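Local coordinates for surface glycan binding protein B (Bacteroides ovatus, PDB 6E57), which binds mixed-linkage beta-glucan, probably holding it at the cell surface for use by this gut symbiont, at residues A[309-323]-A[407-420]. Sequence-based numbering, arbitrary orientation.
Sequences TEITLWSGHHYVSWD and CVGHGYYVDLVTVK. With BGC (beta-D-glucopyranose), chain E; PO4 (phosphate ion), chain K.
From Ile-311 to Tyr-319 the first segment runs antiparallel to Tyr-413 to Val-419, broken by a classic beta bulge in which Leu-313 N and Trp-314 N both donate to Val-417 O, and by a second register shift between Ser-315 and His-318. Near that shift, His-317 ND1 gives a bond of 2.8 Å to the syn side of Asp-415 OD1, almost in the imidazole plane, and Ser-355 OG holds the other carboxylate oxygen. The imidazole of His-317, swung out by a chi1 of -175°, stacks offset on Tyr-413, centroids 3.8 Å apart. The opposite face of Tyr-413 takes the edge of Tyr-319, so one phenol joins two aromatics while its hydroxyl reaches Glu-357. On the other side of the sheet, Val-320 sets CB over the ring of Tyr-412, 4.0 Å from its centroid. Toward the glycan pocket, Trp-322 N bonds Gly-409 O, and the indole lies flat between backbone and sugar: Gly-409, whose phi of 138° suits glycine, lays CA over the six-membered ring as a CH-pi contact (3.6 Å), and a glucose covers the opposite face, the familiar aromatic platform of glycan-binding proteins. Trp-322 NE1 is hydrogen-bonded to Tyr-362 OH. Ser-321 OG accepts from Asp-323 N in an ST turn, its short hydroxyl also bonding His-410 ND1 (2.9 Å). At the far end Thr-418 OG1 donates to Glu-310 OE1 (2.8 Å), which also pairs with Lys-351. Strand 349-356 flanks strand 412-419, strand 364-369 pairs with strand 405-409, and strand 229-231 meets Glu-310 and Lys-420.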
# COMPACT_ATOMS: atom_id res chain seq x y z
N THR A 309 -21.74 -12.31 -6.98
CA THR A 309 -22.71 -12.80 -6.00
C THR A 309 -22.14 -14.04 -5.32
O THR A 309 -21.58 -14.92 -5.97
CB THR A 309 -24.08 -13.09 -6.63
OG1 THR A 309 -23.96 -14.22 -7.49
CG2 THR A 309 -24.65 -11.92 -7.40
N GLU A 310 -22.28 -14.08 -3.99
CA GLU A 310 -21.82 -15.17 -3.14
C GLU A 310 -22.93 -16.22 -3.04
O GLU A 310 -24.02 -15.92 -2.55
CB GLU A 310 -21.43 -14.61 -1.77
CG GLU A 310 -20.59 -15.55 -0.94
CD GLU A 310 -19.80 -14.88 0.17
OE1 GLU A 310 -18.73 -15.40 0.53
OE2 GLU A 310 -20.26 -13.83 0.66
N ILE A 311 -22.65 -17.43 -3.53
CA ILE A 311 -23.60 -18.55 -3.52
C ILE A 311 -23.27 -19.44 -2.31
O ILE A 311 -22.11 -19.79 -2.10
CB ILE A 311 -23.53 -19.35 -4.84
CG1 ILE A 311 -23.98 -18.51 -6.04
CG2 ILE A 311 -24.33 -20.64 -4.73
CD1 ILE A 311 -22.83 -17.96 -6.87
N THR A 312 -24.30 -19.82 -1.55
CA THR A 312 -24.15 -20.72 -0.41
C THR A 312 -24.23 -22.17 -0.90
O THR A 312 -25.20 -22.55 -1.53
CB THR A 312 -25.23 -20.45 0.65
OG1 THR A 312 -25.06 -19.11 1.11
CG2 THR A 312 -25.14 -21.41 1.82
N LEU A 313 -23.19 -22.95 -0.59
CA LEU A 313 -23.13 -24.35 -0.98
C LEU A 313 -23.60 -25.23 0.18
O LEU A 313 -24.18 -26.28 -0.05
CB LEU A 313 -21.69 -24.70 -1.38
CG LEU A 313 -21.17 -23.99 -2.63
CD1 LEU A 313 -19.74 -24.41 -2.92
CD2 LEU A 313 -22.06 -24.26 -3.83
N TRP A 314 -23.32 -24.81 1.41
CA TRP A 314 -23.70 -25.58 2.59
C TRP A 314 -23.72 -24.67 3.82
O TRP A 314 -22.96 -23.72 3.90
CB TRP A 314 -22.74 -26.76 2.78
CG TRP A 314 -23.08 -27.64 3.94
CD1 TRP A 314 -23.81 -28.79 3.91
CD2 TRP A 314 -22.69 -27.44 5.31
NE1 TRP A 314 -23.91 -29.32 5.17
CE2 TRP A 314 -23.24 -28.51 6.05
CE3 TRP A 314 -21.95 -26.46 5.98
CZ2 TRP A 314 -23.05 -28.63 7.42
CZ3 TRP A 314 -21.78 -26.58 7.34
CH2 TRP A 314 -22.32 -27.65 8.05
N SER A 315 -24.59 -25.01 4.77
CA SER A 315 -24.79 -24.26 6.01
C SER A 315 -25.04 -25.24 7.17
O SER A 315 -25.67 -26.27 6.98
CB SER A 315 -25.94 -23.31 5.85
OG SER A 315 -26.06 -22.46 6.98
N GLY A 316 -24.54 -24.90 8.37
CA GLY A 316 -24.74 -25.73 9.56
C GLY A 316 -23.67 -25.52 10.62
O GLY A 316 -23.17 -24.41 10.79
N HIS A 317 -23.34 -26.59 11.34
CA HIS A 317 -22.37 -26.58 12.44
C HIS A 317 -21.81 -28.00 12.62
O HIS A 317 -22.30 -28.76 13.46
CB HIS A 317 -23.01 -26.02 13.71
CG HIS A 317 -22.07 -25.86 14.85
ND1 HIS A 317 -21.07 -24.91 14.86
CD2 HIS A 317 -21.99 -26.50 16.04
CE1 HIS A 317 -20.40 -24.98 15.99
NE2 HIS A 317 -20.94 -25.95 16.73
N HIS A 318 -20.77 -28.33 11.84
CA HIS A 318 -20.27 -29.69 11.67
C HIS A 318 -18.84 -29.82 12.22
O HIS A 318 -17.91 -29.27 11.65
CB HIS A 318 -20.34 -30.09 10.20
CG HIS A 318 -19.95 -31.50 9.96
ND1 HIS A 318 -20.87 -32.53 9.98
CD2 HIS A 318 -18.75 -32.06 9.71
CE1 HIS A 318 -20.25 -33.67 9.75
NE2 HIS A 318 -18.95 -33.41 9.58
N TYR A 319 -18.69 -30.60 13.30
CA TYR A 319 -17.40 -30.81 13.95
C TYR A 319 -16.51 -31.68 13.06
O TYR A 319 -17.01 -32.57 12.36
CB TYR A 319 -17.56 -31.46 15.33
CG TYR A 319 -16.27 -31.58 16.10
CD1 TYR A 319 -15.59 -30.44 16.52
CD2 TYR A 319 -15.70 -32.81 16.38
CE1 TYR A 319 -14.39 -30.53 17.21
CE2 TYR A 319 -14.50 -32.91 17.07
CZ TYR A 319 -13.84 -31.77 17.49
OH TYR A 319 -12.66 -31.84 18.17
N VAL A 320 -15.20 -31.42 13.11
CA VAL A 320 -14.19 -32.14 12.34
C VAL A 320 -13.08 -32.61 13.30
O VAL A 320 -12.49 -31.80 14.00
CB VAL A 320 -13.60 -31.27 11.22
CG1 VAL A 320 -12.51 -32.00 10.45
CG2 VAL A 320 -14.68 -30.75 10.28
N SER A 321 -12.80 -33.92 13.30
CA SER A 321 -11.68 -34.47 14.06
C SER A 321 -11.21 -35.79 13.43
O SER A 321 -11.96 -36.75 13.36
CB SER A 321 -12.03 -34.67 15.50
OG SER A 321 -11.01 -35.41 16.16
N TRP A 322 -9.94 -35.81 13.03
CA TRP A 322 -9.32 -36.97 12.43
C TRP A 322 -8.95 -38.02 13.50
O TRP A 322 -8.37 -39.05 13.18
CB TRP A 322 -8.11 -36.56 11.58
CG TRP A 322 -7.17 -35.59 12.22
CD1 TRP A 322 -6.91 -35.43 13.55
CD2 TRP A 322 -6.32 -34.65 11.54
NE1 TRP A 322 -5.98 -34.45 13.74
CE2 TRP A 322 -5.59 -33.96 12.52
CE3 TRP A 322 -6.10 -34.33 10.19
CZ2 TRP A 322 -4.67 -32.96 12.21
CZ3 TRP A 322 -5.19 -33.34 9.88
CH2 TRP A 322 -4.48 -32.67 10.88
N ASP A 323 -9.28 -37.74 14.77
CA ASP A 323 -9.18 -38.72 15.86
C ASP A 323 -10.32 -39.74 15.76
O ASP A 323 -10.12 -40.92 16.03
CB ASP A 323 -9.23 -38.04 17.24
CG ASP A 323 -8.01 -37.20 17.56
OD1 ASP A 323 -6.94 -37.46 16.98
OD2 ASP A 323 -8.14 -36.29 18.41
N CYS A 407 -13.09 -31.07 4.03
CA CYS A 407 -12.39 -30.31 5.05
C CYS A 407 -11.96 -31.29 6.16
O CYS A 407 -12.77 -32.03 6.71
CB CYS A 407 -13.24 -29.19 5.62
SG CYS A 407 -13.45 -27.81 4.47
N VAL A 408 -10.65 -31.27 6.44
CA VAL A 408 -9.98 -32.24 7.27
C VAL A 408 -9.30 -31.48 8.41
O VAL A 408 -9.09 -30.27 8.29
CB VAL A 408 -9.00 -33.04 6.38
CG1 VAL A 408 -7.74 -33.46 7.11
CG2 VAL A 408 -9.68 -34.23 5.74
N GLY A 409 -8.99 -32.17 9.51
CA GLY A 409 -8.27 -31.56 10.64
C GLY A 409 -8.85 -31.98 11.98
O GLY A 409 -9.40 -33.08 12.12
N HIS A 410 -8.71 -31.08 12.98
CA HIS A 410 -9.13 -31.35 14.35
C HIS A 410 -9.53 -30.05 15.07
O HIS A 410 -8.91 -29.02 14.87
CB HIS A 410 -8.01 -32.06 15.12
CG HIS A 410 -8.32 -32.29 16.56
ND1 HIS A 410 -9.11 -33.34 16.99
CD2 HIS A 410 -7.96 -31.61 17.67
CE1 HIS A 410 -9.22 -33.29 18.30
NE2 HIS A 410 -8.52 -32.24 18.74
N GLY A 411 -10.57 -30.14 15.90
CA GLY A 411 -10.89 -29.14 16.91
C GLY A 411 -11.54 -27.89 16.34
O GLY A 411 -11.34 -26.79 16.88
N TYR A 412 -12.33 -28.05 15.28
CA TYR A 412 -13.06 -26.94 14.69
C TYR A 412 -14.37 -27.43 14.07
O TYR A 412 -14.59 -28.64 13.92
CB TYR A 412 -12.21 -26.21 13.65
CG TYR A 412 -12.06 -26.93 12.33
CD1 TYR A 412 -11.06 -27.87 12.15
CD2 TYR A 412 -12.90 -26.66 11.26
CE1 TYR A 412 -10.91 -28.54 10.94
CE2 TYR A 412 -12.77 -27.32 10.05
CZ TYR A 412 -11.76 -28.26 9.89
OH TYR A 412 -11.61 -28.91 8.70
N TYR A 413 -15.24 -26.47 13.73
CA TYR A 413 -16.51 -26.72 13.08
C TYR A 413 -16.53 -25.99 11.75
O TYR A 413 -15.99 -24.89 11.65
CB TYR A 413 -17.67 -26.20 13.93
CG TYR A 413 -17.85 -26.86 15.27
CD1 TYR A 413 -17.20 -26.37 16.40
CD2 TYR A 413 -18.72 -27.93 15.44
CE1 TYR A 413 -17.37 -26.96 17.64
CE2 TYR A 413 -18.91 -28.52 16.68
CZ TYR A 413 -18.23 -28.03 17.78
OH TYR A 413 -18.42 -28.61 19.00
N VAL A 414 -17.16 -26.60 10.74
CA VAL A 414 -17.48 -25.93 9.49
C VAL A 414 -18.91 -25.38 9.62
O VAL A 414 -19.84 -26.14 9.88
CB VAL A 414 -17.34 -26.88 8.28
CG1 VAL A 414 -17.91 -26.27 7.01
CG2 VAL A 414 -15.90 -27.31 8.08
N ASP A 415 -19.06 -24.06 9.44
CA ASP A 415 -20.32 -23.36 9.68
C ASP A 415 -20.96 -22.88 8.36
O ASP A 415 -22.18 -22.77 8.28
CB ASP A 415 -20.12 -22.17 10.63
CG ASP A 415 -19.67 -22.55 12.03
OD1 ASP A 415 -20.18 -23.57 12.55
OD2 ASP A 415 -18.82 -21.82 12.59
N LEU A 416 -20.13 -22.57 7.36
CA LEU A 416 -20.62 -22.11 6.05
C LEU A 416 -19.58 -22.44 4.96
O LEU A 416 -18.38 -22.42 5.20
CB LEU A 416 -20.88 -20.60 6.12
CG LEU A 416 -21.76 -20.02 5.02
CD1 LEU A 416 -23.22 -20.42 5.23
CD2 LEU A 416 -21.63 -18.51 4.96
N VAL A 417 -20.08 -22.76 3.76
CA VAL A 417 -19.25 -22.86 2.57
C VAL A 417 -19.96 -22.10 1.44
O VAL A 417 -21.12 -22.39 1.14
CB VAL A 417 -18.98 -24.32 2.16
CG1 VAL A 417 -18.08 -24.40 0.94
CG2 VAL A 417 -18.39 -25.13 3.31
N THR A 418 -19.25 -21.14 0.84
CA THR A 418 -19.77 -20.32 -0.25
C THR A 418 -18.80 -20.34 -1.43
O THR A 418 -17.65 -20.74 -1.28
CB THR A 418 -20.04 -18.88 0.21
OG1 THR A 418 -18.79 -18.22 0.41
CG2 THR A 418 -20.87 -18.81 1.47
N VAL A 419 -19.29 -19.89 -2.59
CA VAL A 419 -18.48 -19.71 -3.79
C VAL A 419 -18.98 -18.45 -4.51
O VAL A 419 -20.16 -18.12 -4.40
CB VAL A 419 -18.55 -20.96 -4.70
CG1 VAL A 419 -19.96 -21.25 -5.18
CG2 VAL A 419 -17.60 -20.84 -5.88
N LYS A 420 -18.09 -17.76 -5.24
CA LYS A 420 -18.47 -16.58 -6.03
C LYS A 420 -17.66 -16.54 -7.34
O LYS A 420 -16.45 -16.70 -7.33
CB LYS A 420 -18.31 -15.30 -5.21
CG LYS A 420 -16.92 -15.05 -4.64
CD LYS A 420 -16.88 -13.84 -3.72
CE LYS A 420 -15.54 -13.65 -3.05
NZ LYS A 420 -15.60 -12.62 -1.99
C2 BGC E . -3.05 -36.67 10.93
C3 BGC E . -2.32 -36.66 12.27
C4 BGC E . -3.25 -37.09 13.39
C5 BGC E . -3.85 -38.45 13.03
C6 BGC E . -4.76 -38.98 14.13
C1 BGC E . -3.75 -38.01 10.70
O2 BGC E . -2.11 -36.42 9.88
O3 BGC E . -1.84 -35.35 12.54
O4 BGC E . -2.52 -37.13 14.62
O5 BGC E . -4.59 -38.34 11.81
O6 BGC E . -5.41 -40.17 13.66
P PO4 K . -12.22 -35.72 19.60
O1 PO4 K . -10.87 -36.01 20.21
O2 PO4 K . -12.51 -36.74 18.52
O3 PO4 K . -12.22 -34.34 18.99
O4 PO4 K . -13.28 -35.80 20.68
O HOH W 1 -17.56 -12.13 0.65